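Local structure of nicotinate phosphoribosyltransferase (Vibrio cholerae, 4HL7) at residues V291-D294 with R300-D303; F321-G326 with E337-R342. The protein probably catalyses the ATP-dependent synthesis of nicotinate ribonucleotide from nicotinate and phosphoribosyl diphosphate, a step on the pathway to NAD. All coordinates share one frame; numbering follows the deposited sequence.

Contact 1: residues V291-D294 with R300-D303; sequences VRHD and RWGD
His293, near the end of a strand, and Trp301, in the first turn of the helix that follows, bring the two backbones closest, their CA atoms 7.3 Å apart. No hydrogen bond joins the segments; the indole spans the gap. With CG anti to the backbone N (chi1 175°), Trp301 reaches toward the strand. His293 lays its CB over the six-membered ring, 3.5 Å from the ring centroid and almost on the normal. Its imidazole continues past the indole in the opposite sense, bringing CD2 to 3.4 Å from Trp301 CG with the two ring planes inclined at 56°. This is the strand-to-helix half of a beta-alpha-beta unit in the parallel sheet of the family's alpha/beta barrel-like domain, where alternate strand residues face the covering helix. Val291, two positions before His293, is the other such residue: its CG2 methyl meets the benzo ring obliquely, 3.4 Å from Trp301 CZ2. The intervening Arg292 points away and touches His232, the predicted phosphorylation site, while its NH2 bonds Thr229 OG1. The indole nitrogen is satisfied outside the segments too, Trp301 NE1 pairing with Thr268 OG1.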
loop_
_atom_site.group_PDB
_atom_site.type_symbol
_atom_site.label_atom_id
_atom_site.label_comp_id
_atom_site.label_asym_id
_atom_site.label_seq_id
_atom_site.Cartn_x
_atom_site.Cartn_y
_atom_site.Cartn_z
ATOM N N VAL A 291 12.808 -6.934 3.873
ATOM C CA VAL A 291 12.519 -6.185 2.650
ATOM C C VAL A 291 11.197 -6.692 2.040
ATOM O O VAL A 291 10.767 -7.843 2.304
ATOM C CB VAL A 291 13.655 -6.339 1.595
ATOM C CG1 VAL A 291 14.875 -5.523 2.025
ATOM C CG2 VAL A 291 14.054 -7.844 1.390
ATOM N N ARG A 292 10.628 -5.884 1.155
ATOM C CA ARG A 292 9.333 -6.223 0.528
ATOM C C ARG A 292 9.517 -6.344 -0.978
ATOM O O ARG A 292 10.154 -5.477 -1.603
ATOM C CB ARG A 292 8.292 -5.126 0.852
ATOM C CG ARG A 292 6.892 -5.411 0.253
ATOM C CD ARG A 292 5.862 -4.332 0.686
ATOM N NE ARG A 292 5.676 -3.466 -0.467
ATOM C CZ ARG A 292 5.779 -2.135 -0.498
ATOM N NH1 ARG A 292 5.681 -1.514 -1.676
ATOM N NH2 ARG A 292 5.903 -1.412 0.612
ATOM N N HIS A 293 8.897 -7.371 -1.560
ATOM C CA HIS A 293 8.923 -7.563 -3.018
ATOM C C HIS A 293 7.650 -7.034 -3.609
ATOM O O HIS A 293 6.566 -7.421 -3.171
ATOM C CB HIS A 293 8.988 -9.053 -3.333
ATOM C CG HIS A 293 8.871 -9.353 -4.789
ATOM N ND1 HIS A 293 7.727 -9.798 -5.335
ATOM C CD2 HIS A 293 9.745 -9.120 -5.838
ATOM C CE1 HIS A 293 7.866 -9.896 -6.654
ATOM N NE2 HIS A 293 9.099 -9.469 -6.972
ATOM N N ASP A 294 7.755 -6.182 -4.634
ATOM C CA ASP A 294 6.535 -5.622 -5.247
ATOM C C ASP A 294 6.523 -5.571 -6.773
ATOM O O ASP A 294 5.558 -5.120 -7.347
ATOM C CB ASP A 294 6.302 -4.205 -4.728
ATOM C CG ASP A 294 4.809 -3.739 -4.881
ATOM O OD1 ASP A 294 4.588 -2.586 -5.365
ATOM O OD2 ASP A 294 3.860 -4.514 -4.549
ATOM N N ARG A 300 13.834 -14.705 -8.519
ATOM C CA ARG A 300 15.085 -13.981 -8.781
ATOM C C ARG A 300 15.361 -12.904 -7.708
ATOM O O ARG A 300 16.491 -12.704 -7.302
ATOM C CB ARG A 300 15.016 -13.295 -10.128
ATOM C CG ARG A 300 16.393 -12.728 -10.556
ATOM N N TRP A 301 14.322 -12.171 -7.332
ATOM C CA TRP A 301 14.431 -11.118 -6.292
ATOM C C TRP A 301 14.901 -11.721 -4.985
ATOM O O TRP A 301 15.865 -11.228 -4.349
ATOM C CB TRP A 301 13.060 -10.467 -6.085
ATOM C CG TRP A 301 13.022 -9.439 -4.951
ATOM C CD1 TRP A 301 13.356 -8.048 -4.996
ATOM C CD2 TRP A 301 12.607 -9.706 -3.624
ATOM N NE1 TRP A 301 13.186 -7.494 -3.727
ATOM C CE2 TRP A 301 12.695 -8.446 -2.877
ATOM C CE3 TRP A 301 12.125 -10.852 -2.973
ATOM C CZ2 TRP A 301 12.368 -8.373 -1.548
ATOM C CZ3 TRP A 301 11.793 -10.768 -1.628
ATOM C CH2 TRP A 301 11.936 -9.547 -0.919
ATOM N N GLY A 302 14.205 -12.761 -4.544
ATOM C CA GLY A 302 14.484 -13.307 -3.203
ATOM C C GLY A 302 15.876 -13.922 -3.238
ATOM O O GLY A 302 16.636 -13.820 -2.257
ATOM N N ASP A 303 16.234 -14.572 -4.373
ATOM C CA ASP A 303 17.575 -15.217 -4.443
ATOM C C ASP A 303 18.642 -14.132 -4.352
ATOM O O ASP A 303 19.690 -14.309 -3.698
ATOM C CB ASP A 303 17.756 -16.029 -5.747
ATOM C CG ASP A 303 17.072 -17.362 -5.695
ATOM O OD1 ASP A 303 16.779 -17.856 -4.594
ATOM O OD2 ASP A 303 16.812 -17.926 -6.784
#

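Contact 2: residues F321-G326 with E337-R342; sequences FIFSDG and EYFAGR
Phe321 and Phe323, two alternate residues of a parallel strand, meet Phe339 in the last turn of the next helix and form a buried aromatic cluster. The contact is the first half of a beta-alpha-beta unit made by strand 320-323, helix 329-339 and strand 344-349. Between these two segments it is made by aromatic rings, with no hydrogen bond across.

The aromatic contacts are of two kinds. Phe321 presents an edge to a face of Phe339 in a T-shaped pair, with planes at 87° and centroids 6.0 Å apart; the nearest carbons, CE2 of each ring, are 4.4 Å apart. Phe323 approaches differently. Its ring is inclined by only 28° to that of Phe339, but the two are slid so far apart that they barely overlap. What touches is the far end of Phe323, whose CZ lies 3.7 Å from Phe339 CE1. Phe339 can take part in both because its CG stands anti to the carbonyl carbon (chi1 -71°), which carries the ring inward to the strand. The opposite face of Phe339 from Phe321 is covered by its own neighbour, Tyr338 CD2 lying 3.5 Å above the ring centre. Ile345 of the next strand and Ile306 of helix 298-311 add aliphatic packing around Phe339.

Hydrogen bonds within the segments shape the ends. Just beyond the strand, Gly326 N makes a weak bond of 3.1 Å to Ser324 O. After the helix the chain turns back through Gly341, which has positive phi, and Arg342 N bonds Phe339 O at 3.0 Å. The side chain of the same arginine, salt-bridged to Asp303, curls back alongside the helix end, where Arg342 NH1 makes a weak, nearly straight bond of 3.4 Å to Tyr338 O.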
loop_
_atom_site.group_PDB
_atom_site.type_symbol
_atom_site.label_atom_id
_atom_site.label_comp_id
_atom_site.label_asym_id
_atom_site.label_seq_id
_atom_site.Cartn_x
_atom_site.Cartn_y
_atom_site.Cartn_z
ATOM N N PHE A 321 11.079 -11.587 4.353
ATOM C CA PHE A 321 10.648 -11.099 3.022
ATOM C C PHE A 321 9.139 -11.008 3.031
ATOM O O PHE A 321 8.491 -11.983 3.353
ATOM C CB PHE A 321 10.939 -12.154 1.961
ATOM C CG PHE A 321 12.393 -12.272 1.585
ATOM C CD1 PHE A 321 13.322 -11.290 1.985
ATOM C CD2 PHE A 321 12.821 -13.345 0.753
ATOM C CE1 PHE A 321 14.653 -11.374 1.586
ATOM C CE2 PHE A 321 14.191 -13.419 0.382
ATOM C CZ PHE A 321 15.062 -12.453 0.802
ATOM N N ILE A 322 8.586 -9.843 2.712
ATOM C CA ILE A 322 7.116 -9.732 2.492
ATOM C C ILE A 322 6.943 -9.671 0.980
ATOM O O ILE A 322 7.484 -8.757 0.324
ATOM C CB ILE A 322 6.525 -8.433 3.102
ATOM C CG1 ILE A 322 6.847 -8.406 4.604
ATOM C CG2 ILE A 322 5.004 -8.370 2.819
ATOM C CD1 ILE A 322 5.825 -7.705 5.489
ATOM N N PHE A 323 6.240 -10.653 0.427
ATOM C CA PHE A 323 5.877 -10.665 -1.004
ATOM C C PHE A 323 4.487 -10.011 -1.129
ATOM O O PHE A 323 3.592 -10.366 -0.385
ATOM C CB PHE A 323 5.812 -12.123 -1.478
ATOM C CG PHE A 323 7.131 -12.783 -1.485
ATOM C CD1 PHE A 323 8.009 -12.576 -2.543
ATOM C CD2 PHE A 323 7.519 -13.587 -0.408
ATOM C CE1 PHE A 323 9.278 -13.198 -2.551
ATOM C CE2 PHE A 323 8.800 -14.215 -0.421
ATOM C CZ PHE A 323 9.656 -13.987 -1.488
ATOM N N SER A 324 4.338 -9.043 -2.018
ATOM C CA SER A 324 3.075 -8.277 -2.115
ATOM C C SER A 324 2.610 -7.990 -3.552
ATOM O O SER A 324 1.691 -7.171 -3.736
ATOM C CB SER A 324 3.215 -6.944 -1.363
ATOM O OG SER A 324 4.163 -6.066 -2.020
ATOM N N ASP A 325 3.185 -8.678 -4.539
ATOM C CA ASP A 325 2.890 -8.349 -5.947
ATOM C C ASP A 325 1.715 -9.123 -6.524
ATOM O O ASP A 325 1.896 -10.091 -7.280
ATOM C CB ASP A 325 4.120 -8.533 -6.862
ATOM C CG ASP A 325 3.897 -7.949 -8.258
ATOM O OD1 ASP A 325 2.960 -7.158 -8.447
ATOM O OD2 ASP A 325 4.637 -8.314 -9.170
ATOM N N GLY A 326 0.500 -8.682 -6.206
ATOM C CA GLY A 326 -0.712 -9.227 -6.785
ATOM C C GLY A 326 -0.858 -10.730 -6.572
ATOM O O GLY A 326 -1.189 -11.465 -7.492
ATOM N N GLU A 337 7.484 -23.077 -0.898
ATOM C CA GLU A 337 8.374 -24.211 -1.189
ATOM C C GLU A 337 9.761 -23.737 -1.598
ATOM O O GLU A 337 10.781 -24.376 -1.251
ATOM C CB GLU A 337 7.741 -25.091 -2.265
ATOM C CG GLU A 337 6.552 -25.840 -1.652
ATOM C CD GLU A 337 5.693 -26.617 -2.631
ATOM O OE1 GLU A 337 5.212 -27.677 -2.209
ATOM O OE2 GLU A 337 5.478 -26.177 -3.807
ATOM N N TYR A 338 9.813 -22.684 -2.402
ATOM C CA TYR A 338 11.059 -22.226 -2.953
ATOM C C TYR A 338 11.958 -21.623 -1.853
ATOM O O TYR A 338 13.172 -21.697 -1.955
ATOM C CB TYR A 338 10.833 -21.147 -4.002
ATOM C CG TYR A 338 12.047 -20.818 -4.861
ATOM C CD1 TYR A 338 12.377 -21.615 -5.972
ATOM C CD2 TYR A 338 12.842 -19.700 -4.599
ATOM C CE1 TYR A 338 13.487 -21.310 -6.778
ATOM C CE2 TYR A 338 13.942 -19.388 -5.375
ATOM C CZ TYR A 338 14.262 -20.174 -6.478
ATOM O OH TYR A 338 15.337 -19.804 -7.251
ATOM N N PHE A 339 11.339 -20.979 -0.862
ATOM C CA PHE A 339 12.119 -20.237 0.180
ATOM C C PHE A 339 12.200 -20.944 1.538
ATOM O O PHE A 339 12.853 -20.451 2.458
ATOM C CB PHE A 339 11.670 -18.745 0.275
ATOM C CG PHE A 339 12.082 -17.942 -0.909
ATOM C CD1 PHE A 339 11.128 -17.477 -1.834
ATOM C CD2 PHE A 339 13.411 -17.670 -1.139
ATOM C CE1 PHE A 339 11.510 -16.763 -2.970
ATOM C CE2 PHE A 339 13.837 -16.920 -2.254
ATOM C CZ PHE A 339 12.882 -16.450 -3.190
ATOM N N ALA A 340 11.597 -22.134 1.620
ATOM C CA ALA A 340 11.574 -22.912 2.865
ATOM C C ALA A 340 13.004 -23.134 3.349
ATOM O O ALA A 340 13.898 -23.468 2.557
ATOM C CB ALA A 340 10.843 -24.258 2.658
ATOM N N GLY A 341 13.230 -22.841 4.625
ATOM C CA GLY A 341 14.549 -23.027 5.253
ATOM C C GLY A 341 15.590 -21.956 4.961
ATOM O O GLY A 341 16.667 -21.980 5.528
ATOM N N ARG A 342 15.278 -20.986 4.092
ATOM C CA ARG A 342 16.278 -20.079 3.635
ATOM C C ARG A 342 16.084 -18.636 4.179
ATOM O O ARG A 342 17.029 -17.875 4.187
ATOM C CB ARG A 342 16.313 -20.018 2.091
ATOM C CG ARG A 342 16.510 -21.405 1.419
ATOM C CD ARG A 342 16.191 -21.230 -0.065
ATOM N NE ARG A 342 17.231 -20.436 -0.677
ATOM C CZ ARG A 342 17.107 -19.819 -1.866
ATOM N NH1 ARG A 342 16.023 -19.954 -2.576
ATOM N NH2 ARG A 342 18.108 -19.102 -2.358
#

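Read from the N terminus, contact 1 closes a turn, with five residues between its segments, the last two already helical. The chain returns to the sheet as strand 320-323, and contact 2 closes a longer excursion, most of it helix 329-339. The two are in series, neither nested nor crossed, with centres about 8 Å apart. Three layers stitch them together. In the sheet the strands are parallel neighbours, His293 N lying 2.7 Å from Ile322 O. Between sheet and helices, the Trp301 ring of contact 1 meets both Phe321 and Phe323 of contact 2. Farther out, Asp303 OD1 forms a salt bridge with Arg342 NH2, linking helix 298-311 to the loop that follows helix 329-339.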